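Long-range contacts in synaptotagmin IV (PDB 1W15), which helps control the mobility of neuronal dense-core vesicles through its interaction with KIF1A and plays a role in dendrite formation by melanocytes: residues G17-S22 with H148-G153; L37-L42 with A80-L85; P53-N58 with F102-S107. One frame throughout, in Å; residues are numbered along the deposited sequence.

Contact 1: G17-S22 with H148-G153. With CA (calcium ion), chain D.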
loop_
_atom_site.group_PDB
_atom_site.type_symbol
_atom_site.label_atom_id
_atom_site.label_comp_id
_atom_site.label_asym_id
_atom_site.label_seq_id
_atom_site.Cartn_x
_atom_site.Cartn_y
_atom_site.Cartn_z
ATOM N N GLY A 17 -2.248 14.359 18.359
ATOM C CA GLY A 17 -2.177 13.114 17.638
ATOM C C GLY A 17 -1.063 13.049 16.602
ATOM O O GLY A 17 -0.211 13.931 16.502
ATOM N N GLU A 18 -1.063 11.955 15.862
ATOM C CA GLU A 18 -0.000 11.650 14.892
ATOM C C GLU A 18 -0.581 11.137 13.591
ATOM O O GLU A 18 -1.664 10.552 13.579
ATOM C CB GLU A 18 0.885 10.524 15.410
ATOM C CG GLU A 18 1.763 10.829 16.603
ATOM C CD GLU A 18 2.473 9.569 17.072
ATOM O OE1 GLU A 18 3.381 9.103 16.374
ATOM O OE2 GLU A 18 2.107 9.060 18.129
ATOM N N LEU A 19 0.177 11.300 12.506
ATOM C CA LEU A 19 -0.285 10.958 11.170
ATOM C C LEU A 19 0.842 10.243 10.448
ATOM O O LEU A 19 2.006 10.684 10.494
ATOM C CB LEU A 19 -0.673 12.203 10.368
ATOM C CG LEU A 19 -1.278 11.928 8.974
ATOM C CD1 LEU A 19 -2.656 11.269 9.118
ATOM C CD2 LEU A 19 -1.393 13.224 8.101
ATOM N N LEU A 20 0.514 9.081 9.894
ATOM C CA LEU A 20 1.518 8.259 9.193
ATOM C C LEU A 20 1.317 8.466 7.689
ATOM O O LEU A 20 0.197 8.242 7.151
ATOM C CB LEU A 20 1.302 6.782 9.567
ATOM C CG LEU A 20 2.178 5.769 8.841
ATOM C CD1 LEU A 20 3.671 5.952 9.192
ATOM C CD2 LEU A 20 1.682 4.318 9.230
ATOM N N VAL A 21 2.381 8.900 6.998
ATOM C CA VAL A 21 2.241 9.223 5.569
ATOM C C VAL A 21 3.451 8.645 4.833
ATOM O O VAL A 21 4.492 8.430 5.463
ATOM C CB VAL A 21 2.102 10.738 5.261
ATOM C CG1 VAL A 21 0.768 11.314 5.847
ATOM C CG2 VAL A 21 3.356 11.546 5.718
ATOM N N SER A 22 3.267 8.286 3.565
ATOM C CA SER A 22 4.400 7.777 2.773
ATOM C C SER A 22 4.441 8.576 1.487
ATOM O O SER A 22 3.366 8.880 0.919
ATOM C CB SER A 22 4.202 6.272 2.460
ATOM O OG SER A 22 5.303 5.754 1.752
ATOM N N HIS A 148 4.418 11.398 11.991
ATOM C CA HIS A 148 4.678 12.780 12.344
ATOM C C HIS A 148 3.691 13.213 13.402
ATOM O O HIS A 148 2.527 12.854 13.296
ATOM C CB HIS A 148 4.428 13.683 11.163
ATOM C CG HIS A 148 5.378 13.448 10.041
ATOM N ND1 HIS A 148 6.601 14.084 9.966
ATOM C CD2 HIS A 148 5.292 12.645 8.955
ATOM C CE1 HIS A 148 7.223 13.708 8.860
ATOM N NE2 HIS A 148 6.454 12.833 8.224
ATOM N N MET A 149 4.139 14.008 14.370
ATOM C CA MET A 149 3.193 14.702 15.300
ATOM C C MET A 149 2.436 15.776 14.523
ATOM O O MET A 149 2.995 16.438 13.651
ATOM C CB MET A 149 3.930 15.358 16.480
ATOM C CG MET A 149 4.793 14.388 17.354
ATOM S SD MET A 149 3.819 13.070 18.163
ATOM C CE MET A 149 2.576 13.974 19.076
ATOM N N LEU A 150 1.152 15.923 14.816
ATOM C CA LEU A 150 0.334 16.950 14.218
ATOM C C LEU A 150 0.459 18.253 15.026
ATOM O O LEU A 150 0.645 18.211 16.237
ATOM C CB LEU A 150 -1.136 16.482 14.193
ATOM C CG LEU A 150 -1.349 15.305 13.214
ATOM C CD1 LEU A 150 -2.652 14.581 13.474
ATOM C CD2 LEU A 150 -1.338 15.790 11.768
ATOM N N CYS A 151 0.385 19.383 14.340
ATOM C CA CYS A 151 0.353 20.705 14.965
ATOM C C CYS A 151 -1.033 21.306 14.912
ATOM O O CYS A 151 -1.910 20.826 14.210
ATOM C CB CYS A 151 1.244 21.650 14.201
ATOM S SG CYS A 151 2.914 21.128 14.483
ATOM N N ASP A 152 -1.198 22.407 15.643
ATOM C CA ASP A 152 -2.405 23.218 15.553
ATOM C C ASP A 152 -2.583 23.733 14.114
ATOM O O ASP A 152 -1.616 24.158 13.469
ATOM C CB ASP A 152 -2.310 24.380 16.548
ATOM C CG ASP A 152 -3.560 25.261 16.535
ATOM O OD1 ASP A 152 -4.703 24.704 16.537
ATOM O OD2 ASP A 152 -3.493 26.520 16.498
ATOM N N GLY A 153 -3.817 23.674 13.604
ATOM C CA GLY A 153 -4.138 24.274 12.304
ATOM C C GLY A 153 -5.525 24.912 12.259
ATOM O O GLY A 153 -5.997 25.368 11.211
ATOM O OXT GLY A 153 -6.235 24.995 13.268
HETATM CA CA CA D . -6.572 25.943 15.462
#

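Contact 2: L37-L42 with A80-L85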
loop_
_atom_site.group_PDB
_atom_site.type_symbol
_atom_site.label_atom_id
_atom_site.label_comp_id
_atom_site.label_asym_id
_atom_site.label_seq_id
_atom_site.Cartn_x
_atom_site.Cartn_y
_atom_site.Cartn_z
ATOM N N LEU A 37 -1.844 7.116 5.345
ATOM C CA LEU A 37 -1.947 5.745 5.800
ATOM C C LEU A 37 -2.911 5.685 6.990
ATOM O O LEU A 37 -3.977 5.063 6.875
ATOM C CB LEU A 37 -0.571 5.174 6.146
ATOM C CG LEU A 37 0.212 4.928 4.838
ATOM C CD1 LEU A 37 1.741 5.037 4.976
ATOM C CD2 LEU A 37 -0.164 3.499 4.373
ATOM N N LYS A 38 -2.550 6.324 8.106
ATOM C CA LYS A 38 -3.328 6.181 9.371
ATOM C C LYS A 38 -3.101 7.401 10.232
ATOM O O LYS A 38 -2.094 8.077 10.110
ATOM C CB LYS A 38 -2.815 5.017 10.249
ATOM C CG LYS A 38 -2.333 3.820 9.615
ATOM C CD LYS A 38 -1.918 2.777 10.690
ATOM C CE LYS A 38 -1.544 1.466 9.974
ATOM N NZ LYS A 38 -1.263 0.299 10.913
ATOM N N ALA A 39 -4.040 7.689 11.114
ATOM C CA ALA A 39 -3.793 8.651 12.192
ATOM C C ALA A 39 -4.012 7.902 13.513
ATOM O O ALA A 39 -4.773 6.922 13.566
ATOM C CB ALA A 39 -4.788 9.824 12.080
ATOM N N ARG A 40 -3.404 8.385 14.593
ATOM C CA ARG A 40 -3.641 7.827 15.911
ATOM C C ARG A 40 -3.513 8.902 16.985
ATOM O O ARG A 40 -2.921 9.982 16.741
ATOM C CB ARG A 40 -2.666 6.669 16.202
ATOM C CG ARG A 40 -1.239 7.112 16.447
ATOM C CD ARG A 40 -0.214 5.973 16.520
ATOM N NE ARG A 40 1.174 6.459 16.517
ATOM C CZ ARG A 40 2.247 5.670 16.365
ATOM N NH1 ARG A 40 2.102 4.349 16.215
ATOM N NH2 ARG A 40 3.468 6.193 16.390
ATOM N N HIS A 41 -4.066 8.587 18.165
ATOM C CA HIS A 41 -4.079 9.453 19.338
ATOM C C HIS A 41 -4.712 10.797 19.038
ATOM O O HIS A 41 -4.263 11.810 19.555
ATOM C CB HIS A 41 -2.662 9.671 19.904
ATOM C CG HIS A 41 -1.893 8.406 20.150
ATOM N ND1 HIS A 41 -2.391 7.359 20.902
ATOM C CD2 HIS A 41 -0.639 8.047 19.792
ATOM C CE1 HIS A 41 -1.496 6.387 20.948
ATOM N NE2 HIS A 41 -0.427 6.776 20.273
ATOM N N LEU A 42 -5.744 10.809 18.197
ATOM C CA LEU A 42 -6.472 12.043 17.898
ATOM C C LEU A 42 -7.268 12.480 19.135
ATOM O O LEU A 42 -7.809 11.627 19.819
ATOM C CB LEU A 42 -7.395 11.850 16.691
ATOM C CG LEU A 42 -6.689 11.621 15.349
ATOM C CD1 LEU A 42 -7.735 11.371 14.259
ATOM C CD2 LEU A 42 -5.694 12.744 14.951
ATOM N N ALA A 80 -7.559 5.751 12.924
ATOM C CA ALA A 80 -8.265 5.606 11.662
ATOM C C ALA A 80 -7.261 5.135 10.642
ATOM O O ALA A 80 -6.192 5.740 10.549
ATOM C CB ALA A 80 -8.818 6.983 11.242
ATOM N N VAL A 81 -7.567 4.052 9.923
ATOM C CA VAL A 81 -6.754 3.592 8.808
ATOM C C VAL A 81 -7.385 4.181 7.539
ATOM O O VAL A 81 -8.580 3.951 7.264
ATOM C CB VAL A 81 -6.714 2.061 8.758
ATOM C CG1 VAL A 81 -5.832 1.572 7.621
ATOM C CG2 VAL A 81 -6.186 1.500 10.091
ATOM N N PHE A 82 -6.631 5.005 6.808
ATOM C CA PHE A 82 -7.160 5.617 5.580
ATOM C C PHE A 82 -6.686 4.841 4.352
ATOM O O PHE A 82 -7.493 4.564 3.478
ATOM C CB PHE A 82 -6.726 7.076 5.451
ATOM C CG PHE A 82 -7.260 7.936 6.542
ATOM C CD1 PHE A 82 -8.596 8.332 6.544
ATOM C CD2 PHE A 82 -6.427 8.336 7.592
ATOM C CE1 PHE A 82 -9.099 9.133 7.583
ATOM C CE2 PHE A 82 -6.943 9.135 8.655
ATOM C CZ PHE A 82 -8.269 9.514 8.649
ATOM N N ASN A 83 -5.388 4.538 4.288
ATOM C CA ASN A 83 -4.756 3.852 3.142
ATOM C C ASN A 83 -5.161 4.450 1.797
ATOM O O ASN A 83 -5.763 3.742 0.945
ATOM C CB ASN A 83 -5.083 2.352 3.144
ATOM C CG ASN A 83 -4.411 1.604 4.285
ATOM O OD1 ASN A 83 -3.451 2.108 4.869
ATOM N ND2 ASN A 83 -4.924 0.396 4.615
ATOM N N GLU A 84 -4.932 5.744 1.615
ATOM C CA GLU A 84 -5.403 6.370 0.368
ATOM C C GLU A 84 -4.177 6.869 -0.351
ATOM O O GLU A 84 -3.504 7.740 0.189
ATOM C CB GLU A 84 -6.398 7.541 0.649
ATOM C CG GLU A 84 -7.732 6.930 1.051
ATOM C CD GLU A 84 -8.928 7.675 0.525
ATOM O OE1 GLU A 84 -8.830 8.234 -0.598
ATOM O OE2 GLU A 84 -9.961 7.633 1.221
ATOM N N LEU A 85 -3.929 6.354 -1.554
ATOM C CA LEU A 85 -2.804 6.842 -2.374
ATOM C C LEU A 85 -3.320 7.887 -3.369
ATOM O O LEU A 85 -4.374 7.682 -4.057
ATOM C CB LEU A 85 -2.102 5.695 -3.076
ATOM C CG LEU A 85 -0.860 6.008 -3.956
ATOM C CD1 LEU A 85 0.067 4.738 -3.923
ATOM C CD2 LEU A 85 -1.246 6.383 -5.398
#

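Contact 3: P53-N58 with F102-S107. With CA (calcium ion), chain B.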
loop_
_atom_site.group_PDB
_atom_site.type_symbol
_atom_site.label_atom_id
_atom_site.label_comp_id
_atom_site.label_asym_id
_atom_site.label_seq_id
_atom_site.Cartn_x
_atom_site.Cartn_y
_atom_site.Cartn_z
ATOM N N PRO A 53 -12.714 11.529 11.578
ATOM C CA PRO A 53 -11.626 12.129 10.800
ATOM C C PRO A 53 -11.578 11.822 9.306
ATOM O O PRO A 53 -11.914 10.722 8.893
ATOM C CB PRO A 53 -10.349 11.608 11.483
ATOM C CG PRO A 53 -10.797 10.292 12.170
ATOM C CD PRO A 53 -12.232 10.493 12.515
ATOM N N TYR A 54 -11.164 12.812 8.533
ATOM C CA TYR A 54 -10.682 12.593 7.160
ATOM C C TYR A 54 -9.462 13.481 6.988
ATOM O O TYR A 54 -9.177 14.332 7.843
ATOM C CB TYR A 54 -11.743 12.929 6.111
ATOM C CG TYR A 54 -12.206 14.370 6.056
ATOM C CD1 TYR A 54 -13.101 14.884 7.009
ATOM C CD2 TYR A 54 -11.759 15.211 5.041
ATOM C CE1 TYR A 54 -13.543 16.211 6.940
ATOM C CE2 TYR A 54 -12.171 16.564 4.964
ATOM C CZ TYR A 54 -13.034 17.041 5.912
ATOM O OH TYR A 54 -13.425 18.340 5.814
ATOM N N VAL A 55 -8.739 13.301 5.892
ATOM C CA VAL A 55 -7.546 14.077 5.696
ATOM C C VAL A 55 -7.603 14.758 4.339
ATOM O O VAL A 55 -7.888 14.123 3.299
ATOM C CB VAL A 55 -6.279 13.158 5.752
ATOM C CG1 VAL A 55 -5.005 13.995 5.489
ATOM C CG2 VAL A 55 -6.242 12.458 7.106
ATOM N N LYS A 56 -7.299 16.044 4.350
ATOM C CA LYS A 56 -7.205 16.831 3.144
ATOM C C LYS A 56 -5.737 17.080 2.887
ATOM O O LYS A 56 -4.983 17.361 3.829
ATOM C CB LYS A 56 -7.894 18.189 3.382
ATOM C CG LYS A 56 -7.867 19.049 2.155
ATOM C CD LYS A 56 -9.152 19.780 2.036
ATOM C CE LYS A 56 -9.125 20.685 0.840
ATOM N NZ LYS A 56 -10.258 21.593 0.981
ATOM N N VAL A 57 -5.345 16.982 1.623
ATOM C CA VAL A 57 -3.955 17.104 1.220
ATOM C C VAL A 57 -3.872 18.237 0.166
ATOM O O VAL A 57 -4.480 18.139 -0.904
ATOM C CB VAL A 57 -3.388 15.789 0.631
ATOM C CG1 VAL A 57 -1.847 15.932 0.367
ATOM C CG2 VAL A 57 -3.647 14.571 1.573
ATOM N N ASN A 58 -3.135 19.303 0.466
ATOM C CA ASN A 58 -2.973 20.428 -0.473
ATOM C C ASN A 58 -1.538 20.421 -0.971
ATOM O O ASN A 58 -0.632 20.266 -0.170
ATOM C CB ASN A 58 -3.288 21.768 0.227
ATOM C CG ASN A 58 -4.757 21.911 0.581
ATOM O OD1 ASN A 58 -5.609 21.521 -0.214
ATOM N ND2 ASN A 58 -5.074 22.464 1.772
ATOM N N PHE A 102 -0.949 18.565 4.988
ATOM C CA PHE A 102 -1.955 17.577 5.404
ATOM C C PHE A 102 -2.787 18.188 6.530
ATOM O O PHE A 102 -2.214 18.748 7.517
ATOM C CB PHE A 102 -1.289 16.317 5.962
ATOM C CG PHE A 102 -0.406 15.610 4.993
ATOM C CD1 PHE A 102 0.954 15.971 4.874
ATOM C CD2 PHE A 102 -0.911 14.540 4.223
ATOM C CE1 PHE A 102 1.773 15.312 3.967
ATOM C CE2 PHE A 102 -0.073 13.869 3.313
ATOM C CZ PHE A 102 1.247 14.240 3.195
ATOM N N LEU A 103 -4.107 18.093 6.384
ATOM C CA LEU A 103 -5.043 18.572 7.389
ATOM C C LEU A 103 -5.919 17.402 7.808
ATOM O O LEU A 103 -6.575 16.794 6.968
ATOM C CB LEU A 103 -5.919 19.707 6.805
ATOM C CG LEU A 103 -5.016 20.812 6.199
ATOM C CD1 LEU A 103 -5.627 21.374 4.983
ATOM C CD2 LEU A 103 -4.640 21.837 7.239
ATOM N N VAL A 104 -5.903 17.094 9.102
ATOM C CA VAL A 104 -6.817 16.137 9.688
ATOM C C VAL A 104 -8.017 16.948 10.240
ATOM O O VAL A 104 -7.823 17.821 11.100
ATOM C CB VAL A 104 -6.138 15.301 10.805
ATOM C CG1 VAL A 104 -7.150 14.251 11.337
ATOM C CG2 VAL A 104 -4.788 14.614 10.291
ATOM N N LEU A 105 -9.203 16.652 9.708
ATOM C CA LEU A 105 -10.433 17.407 9.960
ATOM C C LEU A 105 -11.465 16.479 10.514
ATOM O O LEU A 105 -11.452 15.277 10.218
ATOM C CB LEU A 105 -10.949 17.989 8.636
ATOM C CG LEU A 105 -9.974 19.031 8.023
ATOM C CD1 LEU A 105 -9.604 18.719 6.590
ATOM C CD2 LEU A 105 -10.741 20.345 8.145
ATOM N N ASP A 106 -12.397 17.043 11.285
ATOM C CA ASP A 106 -13.475 16.257 11.839
ATOM C C ASP A 106 -14.702 16.573 10.990
ATOM O O ASP A 106 -15.114 17.747 10.889
ATOM C CB ASP A 106 -13.677 16.687 13.288
ATOM C CG ASP A 106 -14.870 16.048 13.931
ATOM O OD1 ASP A 106 -15.225 14.895 13.629
ATOM O OD2 ASP A 106 -15.536 16.665 14.749
ATOM N N SER A 107 -15.259 15.544 10.351
ATOM C CA SER A 107 -16.465 15.731 9.562
ATOM C C SER A 107 -17.665 15.914 10.468
ATOM O O SER A 107 -17.953 15.066 11.321
ATOM C CB SER A 107 -16.628 14.540 8.615
ATOM O OG SER A 107 -17.893 14.597 8.007
HETATM CA CA CA B . -17.872 14.701 13.961
HETATM O O HOH W 1 -19.804 14.690 15.916
#

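Contact 1: G17-S22 with H148-G153
The imidazole of His148 has the carbonyl O of Leu19 at its edge, near the ring plane, while the CG2 methyl of Val21 comes in obliquely, 3.9 Å from His148 CD2, the two side chains crossing at about a right angle. Helix 128-138 supplies the ring's polar partners: His148 NE2 is hydrogen-bonded to ND1 of His132, whose ring plane is nearly parallel, and His148 ND1 to Ser128 OG. With both nitrogens engaged, the ring is fixed in rotation.

The backbones make an antiparallel hydrogen-bonded pair, His148 N to Leu19 O and Leu19 N to His148 O, each 2.9 Å. This seam stitches the last strand of the C2B domain, 144-149, onto the first, 18-26, as an edge strand of one sheet of the C2 beta-sandwich. Just beyond it, Leu150 N donates almost straight (170°) to Gly17 O.

On the other face Met149, folded back at chi2 and chi3, lays SD 3.4 Å from Glu18 CG; the Glu18 chain extends past it to a salt bridge with Arg40. Leu150 turns inward: CD2 touches Leu19 CB at 3.9 Å, and CD1 packs against Gly17 C at 3.8 Å and on Val104 of the facing sheet. Without the two methyls, as with an alanine here, Leu19 CB and Val104 would probably lose their neighbour and a gap would open between the sheets. The chain then runs on to its end, where a calcium ion is bound by Asp152 OD1 at 2.5 Å and by the terminal carboxylate of Gly153 through OXT at 2.4 Å.

Contact 2: L37-L42 with A80-L85
Phe82 sets its ring obliquely against strand 37-40, with CE2 4.1 Å from Ala39 CB. Its CG stands beside the backbone N, opposite the carbonyl carbon (chi1 -63°), which keeps the ring alongside the neighbouring strand while Phe82 CB rests 3.7 Å from Leu37 O. Leu37 O is gripped twice, by Phe82 N at 2.7 Å and by Asn83 N at 3.0 Å, both arriving from the same face of its plane.

Two irregularities shape this antiparallel edge of the C2 sandwich. Toward strand 18-26, Leu37 and Lys38 both face Leu20, a classic beta bulge; toward strand 31-40, Asn83 and Glu84 both face Val36, a G1 bulge with Asn83 in a left-handed backbone conformation. Leu37 starts away from strand 80-85, yet its chain swings back to put CD2 3.6 Å from Asn83 OD1, the two side chains crossing at about a right angle. Asn83 ND2 is hydrogen-bonded to the backbone O of Asn83 in a second subunit.

Lys38 has an unusually small chi1 of -36°; its CB lies 3.5 Å from Ala80 O, and beyond CG the chain is fully extended, carrying NZ to a weak hydrogen bond with Leu85 O of that second subunit.

Contact 3: P53-N58 with F102-S107
Tyr54 and Leu105 carry this contact, facing each other as a hydrogen-bonded pair of antiparallel strands, 53-58 and 102-106, in the middle of the second sheet of the C2 beta-sandwich. Tyr54 N donates to Leu105 O, and Leu105 N returns the bond to Tyr54 O nearly straight, at 174°. The tyrosine's CG sits between backbone N and carbonyl carbon (chi1 63°), the crowded position, and this sends the ring across the strand to its partner. Leu105 CB then lies over one face of the Tyr54 ring as a CH-pi contact, 3.9 Å from its centroid and offset toward the rim. Leu105 CD1 goes further, wedged between Tyr54 CE2 and Lys56 CB, 3.7 Å from each. Ser107 N meets the ring edge in plane, and the phenol OH is hydrogen-bonded to Asn113, so the ring is held at face, edge and tip.

Leu103 pairs with Lys56 through two 2.8 Å bonds, Lys56 N to Leu103 O and Leu103 N to Lys56 O. Leu103 CD1 touches Asn58 ND2 at 3.4 Å, crossing that side chain at about a right angle; that amide nitrogen is hydrogen-bonded to the side chain of Glu101. The opposite face of the sheet turns to the interior of the sandwich, and there Val57 lies side by side with Phe102, its CG2 3.8 Å from Phe102 CD2.

The strand ends at a calcium site in the loops, completed by Asp52, Glu108 and a water, although synaptotagmin IV does not bind calcium in its function. The bonds are long: Asp106 OD1 and Ser107 O each stand 2.7 Å from the ion.

How the contacts relate
Contacts 1 and 2 belong to one sheet, where strands 18-26 and 31-40 run side by side; contact 3 lies in the facing sheet. Contacts 1 and 2 are mainly buried, but each involves an edge strand and meets other subunits, contact 1 through Leu20 alone. Contact 3 joins two inner strands and is only partly buried, with one face against the sandwich interior. There Leu19, Val21 and Leu150 of contact 1 pack on Phe102 and Val104, while Phe82 and Leu42 of contact 2 reach Pro53 and Val55. Chemistry follows place: contact 1 adds a polar histidine, contact 2 bulges, and contact 3 regular pairing with an aromatic on its outer face. Calcium marks contacts 1 and 3.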